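Local coordinates for protein pectate lyase 47 (Bacillus sp. TS-47, PDB 1VBL) that cleaves pectate by beta-elimination as a thermostable, calcium-binding lyase of polysaccharide lyase family 1, at residues A[367-370]-A[371-374]; A[261-264]-A[265-268]. All blocks are in the same frame, centred on the assembly; numbering follows the deposited sequence.

Contact 1. Residues A[367-370]-A[371-374]; sequences YIDL and VASY
With chi1 of Asp369 at -175°, CG swings opposite the backbone N and beside the carbonyl carbon, and the carboxylate folds back over the first turn of helix 370-377, where it meets Ala372. OD1 of Asp369 accepts the amide of Ala372 at 3.0 Å, the N-H aiming almost straight at the oxygen (169°) although it arrives from well above the carboxylate plane. Asp369 is therefore the N-cap, and aspartate suits the place: its short side chain reaches an amide that has no preceding helical carbonyl to pair with, and its negative charge should interact favourably with the positive end of the helix dipole. The same carboxylate lies against the methyl of Ala372, with CG of Asp369 3.4 Å from CB, so this small side chain packs directly against the cap. Ordinary helical bonding takes over at once: Ser373 N donates to Asp369 O at 2.9 Å, and Tyr374 N to Leu370 O at 2.8 Å. This capped turn follows strand 364-367, which pairs antiparallel with strand 351-361 at the late end of the parallel beta-helix characteristic of pectate lyases. Glu354, from that longer strand, accepts the amides of Leu370 and Val371 through its two carboxylate oxygens, while Lys384 forms a salt bridge with OD1 of Asp369; the lysine probably offsets the crowding of Asp369 and Glu354, two like charges. Leu370, Val371 and Tyr374 give the helix its apolar, buried side: leucine packs on Ile342 and Thr357, valine on Met352, and the tyrosine side chain on Val344, its hydroxyl bonded to Leu380 O. On another flank, the extended side chain of Ile368 brings CD1 to 4.3 Å from CB of Ser373, and both residues rest on Pro338.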
ATOM      1  N   TYR A 367     -20.536 -16.467  11.070  1.00 14.09           N
ATOM      2  CA  TYR A 367     -19.459 -15.914  11.872  1.00 14.66           C
ATOM      3  C   TYR A 367     -18.451 -17.037  12.009  1.00 15.34           C
ATOM      4  O   TYR A 367     -18.823 -18.213  12.083  1.00 13.80           O
ATOM      5  CB  TYR A 367     -19.954 -15.504  13.259  1.00 15.71           C
ATOM      6  CG  TYR A 367     -20.645 -14.164  13.281  1.00 15.64           C
ATOM      7  CD1 TYR A 367     -22.035 -14.070  13.237  1.00 17.34           C
ATOM      8  CD2 TYR A 367     -19.902 -12.986  13.316  1.00 14.67           C
ATOM      9  CE1 TYR A 367     -22.670 -12.822  13.227  1.00 17.63           C
ATOM     10  CE2 TYR A 367     -20.522 -11.741  13.306  1.00 15.14           C
ATOM     11  CZ  TYR A 367     -21.904 -11.665  13.261  1.00 14.58           C
ATOM     12  OH  TYR A 367     -22.508 -10.429  13.249  1.00 14.28           O
ATOM     13  N   ILE A 368     -17.174 -16.685  12.050  1.00 14.33           N
ATOM     14  CA  ILE A 368     -16.140 -17.696  12.163  1.00 15.19           C
ATOM     15  C   ILE A 368     -14.955 -17.182  12.963  1.00 15.84           C
ATOM     16  O   ILE A 368     -14.674 -15.981  12.983  1.00 16.09           O
ATOM     17  CB  ILE A 368     -15.658 -18.133  10.759  1.00 14.94           C
ATOM     18  CG1 ILE A 368     -14.612 -19.245  10.875  1.00 16.13           C
ATOM     19  CG2 ILE A 368     -15.082 -16.933  10.010  1.00 14.27           C
ATOM     20  CD1 ILE A 368     -14.201 -19.822   9.529  1.00 18.25           C
ATOM     21  N   ASP A 369     -14.284 -18.100  13.649  1.00 16.05           N
ATOM     22  CA  ASP A 369     -13.102 -17.765  14.433  1.00 16.14           C
ATOM     23  C   ASP A 369     -11.928 -18.092  13.512  1.00 15.79           C
ATOM     24  O   ASP A 369     -11.506 -19.247  13.421  1.00 13.92           O
ATOM     25  CB  ASP A 369     -13.035 -18.639  15.689  1.00 17.89           C
ATOM     26  CG  ASP A 369     -11.898 -18.249  16.614  1.00 19.58           C
ATOM     27  OD1 ASP A 369     -10.895 -17.692  16.124  1.00 18.77           O
ATOM     28  OD2 ASP A 369     -12.000 -18.512  17.831  1.00 22.57           O
ATOM     29  N   LEU A 370     -11.413 -17.085  12.815  1.00 15.40           N
ATOM     30  CA  LEU A 370     -10.308 -17.307  11.891  1.00 15.36           C
ATOM     31  C   LEU A 370      -9.026 -17.766  12.573  1.00 15.78           C
ATOM     32  O   LEU A 370      -8.251 -18.518  11.985  1.00 14.84           O
ATOM     33  CB  LEU A 370     -10.042 -16.048  11.057  1.00 14.80           C
ATOM     34  CG  LEU A 370     -11.119 -15.708  10.017  1.00 15.92           C
ATOM     35  CD1 LEU A 370     -10.661 -14.532   9.172  1.00 14.49           C
ATOM     36  CD2 LEU A 370     -11.387 -16.921   9.125  1.00 14.92           C
ATOM     37  N   VAL A 371      -8.792 -17.316  13.801  1.00 15.76           N
ATOM     38  CA  VAL A 371      -7.592 -17.739  14.513  1.00 15.98           C
ATOM     39  C   VAL A 371      -7.689 -19.238  14.785  1.00 17.46           C
ATOM     40  O   VAL A 371      -6.733 -19.979  14.565  1.00 19.24           O
ATOM     41  CB  VAL A 371      -7.418 -16.991  15.856  1.00 16.33           C
ATOM     42  CG1 VAL A 371      -6.278 -17.609  16.648  1.00 15.65           C
ATOM     43  CG2 VAL A 371      -7.124 -15.517  15.600  1.00 15.27           C
ATOM     44  N   ALA A 372      -8.849 -19.679  15.263  1.00 17.76           N
ATOM     45  CA  ALA A 372      -9.065 -21.095  15.546  1.00 17.56           C
ATOM     46  C   ALA A 372      -8.969 -21.881  14.242  1.00 17.29           C
ATOM     47  O   ALA A 372      -8.375 -22.959  14.192  1.00 17.21           O
ATOM     48  CB  ALA A 372     -10.438 -21.304  16.183  1.00 18.79           C
ATOM     49  N   SER A 373      -9.556 -21.331  13.185  1.00 16.85           N
ATOM     50  CA  SER A 373      -9.526 -21.984  11.884  1.00 18.00           C
ATOM     51  C   SER A 373      -8.079 -22.180  11.436  1.00 17.73           C
ATOM     52  O   SER A 373      -7.703 -23.248  10.952  1.00 17.20           O
ATOM     53  CB  SER A 373     -10.287 -21.146  10.857  1.00 19.48           C
ATOM     54  OG  SER A 373     -10.213 -21.736   9.576  1.00 24.64           O
ATOM     55  N   TYR A 374      -7.269 -21.141  11.604  1.00 16.77           N
ATOM     56  CA  TYR A 374      -5.864 -21.209  11.230  1.00 16.98           C
ATOM     57  C   TYR A 374      -5.138 -22.280  12.050  1.00 16.58           C
ATOM     58  O   TYR A 374      -4.445 -23.130  11.498  1.00 16.45           O
ATOM     59  CB  TYR A 374      -5.185 -19.852  11.459  1.00 16.78           C
ATOM     60  CG  TYR A 374      -3.678 -19.936  11.435  1.00 17.44           C
ATOM     61  CD1 TYR A 374      -2.973 -19.907  10.233  1.00 19.40           C
ATOM     62  CD2 TYR A 374      -2.960 -20.124  12.614  1.00 16.95           C
ATOM     63  CE1 TYR A 374      -1.589 -20.070  10.209  1.00 19.85           C
ATOM     64  CE2 TYR A 374      -1.583 -20.291  12.599  1.00 19.61           C
ATOM     65  CZ  TYR A 374      -0.905 -20.264  11.394  1.00 20.49           C
ATOM     66  OH  TYR A 374       0.457 -20.450  11.380  1.00 24.08           O
TER

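Contact 2. Residues A[261-264]-A[265-268]; sequences DSRM and ADSG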
ATOM      1  N   ASP A 261      12.132  -8.397   9.891  1.00 17.86           N
ATOM      2  CA  ASP A 261      12.021  -9.148  11.141  1.00 19.02           C
ATOM      3  C   ASP A 261      13.083  -8.697  12.141  1.00 20.40           C
ATOM      4  O   ASP A 261      12.910  -8.843  13.351  1.00 20.42           O
ATOM      5  CB  ASP A 261      12.220 -10.654  10.902  1.00 19.53           C
ATOM      6  CG  ASP A 261      11.058 -11.307  10.173  1.00 22.29           C
ATOM      7  OD1 ASP A 261      10.010 -10.656   9.988  1.00 20.26           O
ATOM      8  OD2 ASP A 261      11.195 -12.491   9.796  1.00 22.74           O
ATOM      9  N   SER A 262      14.181  -8.147  11.635  1.00 21.97           N
ATOM     10  CA  SER A 262      15.281  -7.735  12.496  1.00 23.95           C
ATOM     11  C   SER A 262      15.372  -6.256  12.857  1.00 24.61           C
ATOM     12  O   SER A 262      16.214  -5.874  13.670  1.00 24.14           O
ATOM     13  CB  SER A 262      16.604  -8.183  11.874  1.00 25.36           C
ATOM     14  OG  SER A 262      16.748  -7.661  10.563  1.00 27.79           O
ATOM     15  N   ARG A 263      14.520  -5.421  12.271  1.00 23.94           N
ATOM     16  CA  ARG A 263      14.568  -3.997  12.578  1.00 24.18           C
ATOM     17  C   ARG A 263      13.862  -3.721  13.898  1.00 24.40           C
ATOM     18  O   ARG A 263      12.696  -3.328  13.924  1.00 23.38           O
ATOM     19  CB  ARG A 263      13.923  -3.174  11.458  1.00 25.02           C
ATOM     20  CG  ARG A 263      14.138  -1.670  11.602  1.00 26.74           C
ATOM     21  CD  ARG A 263      13.621  -0.911  10.388  1.00 29.95           C
ATOM     22  NE  ARG A 263      14.031   0.495  10.389  1.00 32.07           N
ATOM     23  CZ  ARG A 263      13.604   1.404  11.259  1.00 32.69           C
ATOM     24  NH1 ARG A 263      12.748   1.064  12.211  1.00 36.16           N
ATOM     25  NH2 ARG A 263      14.026   2.658  11.173  1.00 32.09           N
ATOM     26  N   MET A 264      14.577  -3.931  14.997  1.00 25.35           N
ATOM     27  CA  MET A 264      14.013  -3.708  16.320  1.00 25.04           C
ATOM     28  C   MET A 264      13.612  -2.251  16.503  1.00 23.63           C
ATOM     29  O   MET A 264      12.877  -1.917  17.429  1.00 23.30           O
ATOM     30  CB  MET A 264      15.016  -4.112  17.403  1.00 28.96           C
ATOM     31  CG  MET A 264      15.378  -5.594  17.395  1.00 31.79           C
ATOM     32  SD  MET A 264      13.928  -6.682  17.460  1.00 37.45           S
ATOM     33  CE  MET A 264      14.115  -7.590  15.934  1.00 35.69           C
ATOM     34  N   ALA A 265      14.097  -1.388  15.614  1.00 22.59           N
ATOM     35  CA  ALA A 265      13.771   0.031  15.676  1.00 22.33           C
ATOM     36  C   ALA A 265      12.277   0.249  15.435  1.00 22.13           C
ATOM     37  O   ALA A 265      11.735   1.309  15.763  1.00 22.34           O
ATOM     38  CB  ALA A 265      14.587   0.802  14.642  1.00 24.49           C
ATOM     39  N   ASP A 266      11.615  -0.754  14.863  1.00 19.74           N
ATOM     40  CA  ASP A 266      10.181  -0.666  14.597  1.00 19.50           C
ATOM     41  C   ASP A 266       9.354  -0.982  15.838  1.00 19.68           C
ATOM     42  O   ASP A 266       8.177  -0.626  15.918  1.00 20.24           O
ATOM     43  CB  ASP A 266       9.770  -1.616  13.467  1.00 16.44           C
ATOM     44  CG  ASP A 266      10.141  -1.086  12.097  1.00 18.07           C
ATOM     45  OD1 ASP A 266      10.379   0.134  11.982  1.00 17.20           O
ATOM     46  OD2 ASP A 266      10.179  -1.883  11.133  1.00 19.34           O
ATOM     47  N   SER A 267       9.970  -1.653  16.807  1.00 20.87           N
ATOM     48  CA  SER A 267       9.273  -2.011  18.036  1.00 20.08           C
ATOM     49  C   SER A 267       8.712  -0.761  18.709  1.00 20.39           C
ATOM     50  O   SER A 267       9.412   0.239  18.858  1.00 19.77           O
ATOM     51  CB  SER A 267      10.223  -2.732  18.994  1.00 22.40           C
ATOM     52  OG  SER A 267       9.524  -3.180  20.141  1.00 24.00           O
ATOM     53  N   GLY A 268       7.446  -0.822  19.109  1.00 19.46           N
ATOM     54  CA  GLY A 268       6.822   0.319  19.751  1.00 19.24           C
ATOM     55  C   GLY A 268       6.240   1.313  18.761  1.00 18.36           C
ATOM     56  O   GLY A 268       5.693   2.342  19.149  1.00 18.87           O
TER
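Arg263 and Asp266 are joined by a notably short salt bridge, NH1 of the arginine lying only 2.6 Å from OD1 of the aspartate three residues on. The pair clasps a tight bend whose middle is a short 3-10 turn, set in a loop between strands 253-257 and 272-280 of the pectate lyase beta-helix. Arg263 itself sits at the centre of an inverse gamma turn, so the chain bends twice in quick succession. The arginine chain is extended from CG to NE and turns only at its end, chi4 -68°, which brings NH1 round to the carboxylate. The two side chains cross nearly at right angles, yet the guanidinium and carboxylate planes are just 27° apart, and OD1 approaches the guanidinium obliquely. The methyl of Ala265 lies over one guanidinium face, its CB 3.1 Å from Arg263 NH1; that methyl is the whole of the side chain, and it sits tightly against the cation. The backbone draws the partners together as well: Asp266 N donates to Arg263 O at 2.9 Å. A second bond between residues three apart follows, Ser267 N to Met264 O at 3.0 Å, and the turn also brings Ser267 CB near that carbonyl oxygen. Ser237 ties the bend to the segment just after strand 232-235: its OG bonds with Arg263 NH1 and Ala265 O, and its amide donates to Asp266 OD1. OD1 of the buried aspartate thus has both a cation and an N-H as partners, which would be expected to stabilise its negative charge. The other carboxylate oxygen, OD2 of Asp266, runs beside the aliphatic part of the arginine, 3.7 Å from Arg263 CD.

Contacts 1 and 2 are two local turns attached to one beta-helix, in series along the chain but not touching: their centres are 28 Å apart and their nearest atoms about 13 Å. Residues 261-268 come first, in a loop nearer the calcium site, which is formed by Asp190, Asp229 and Asp233. The side chain of Asp266 is about 11 Å from that of Asp233 and about 13 Å from the bound calcium ion, in the same region but well outside the coordination sphere. Contact 1 comes after the later strands and lies away from the metal.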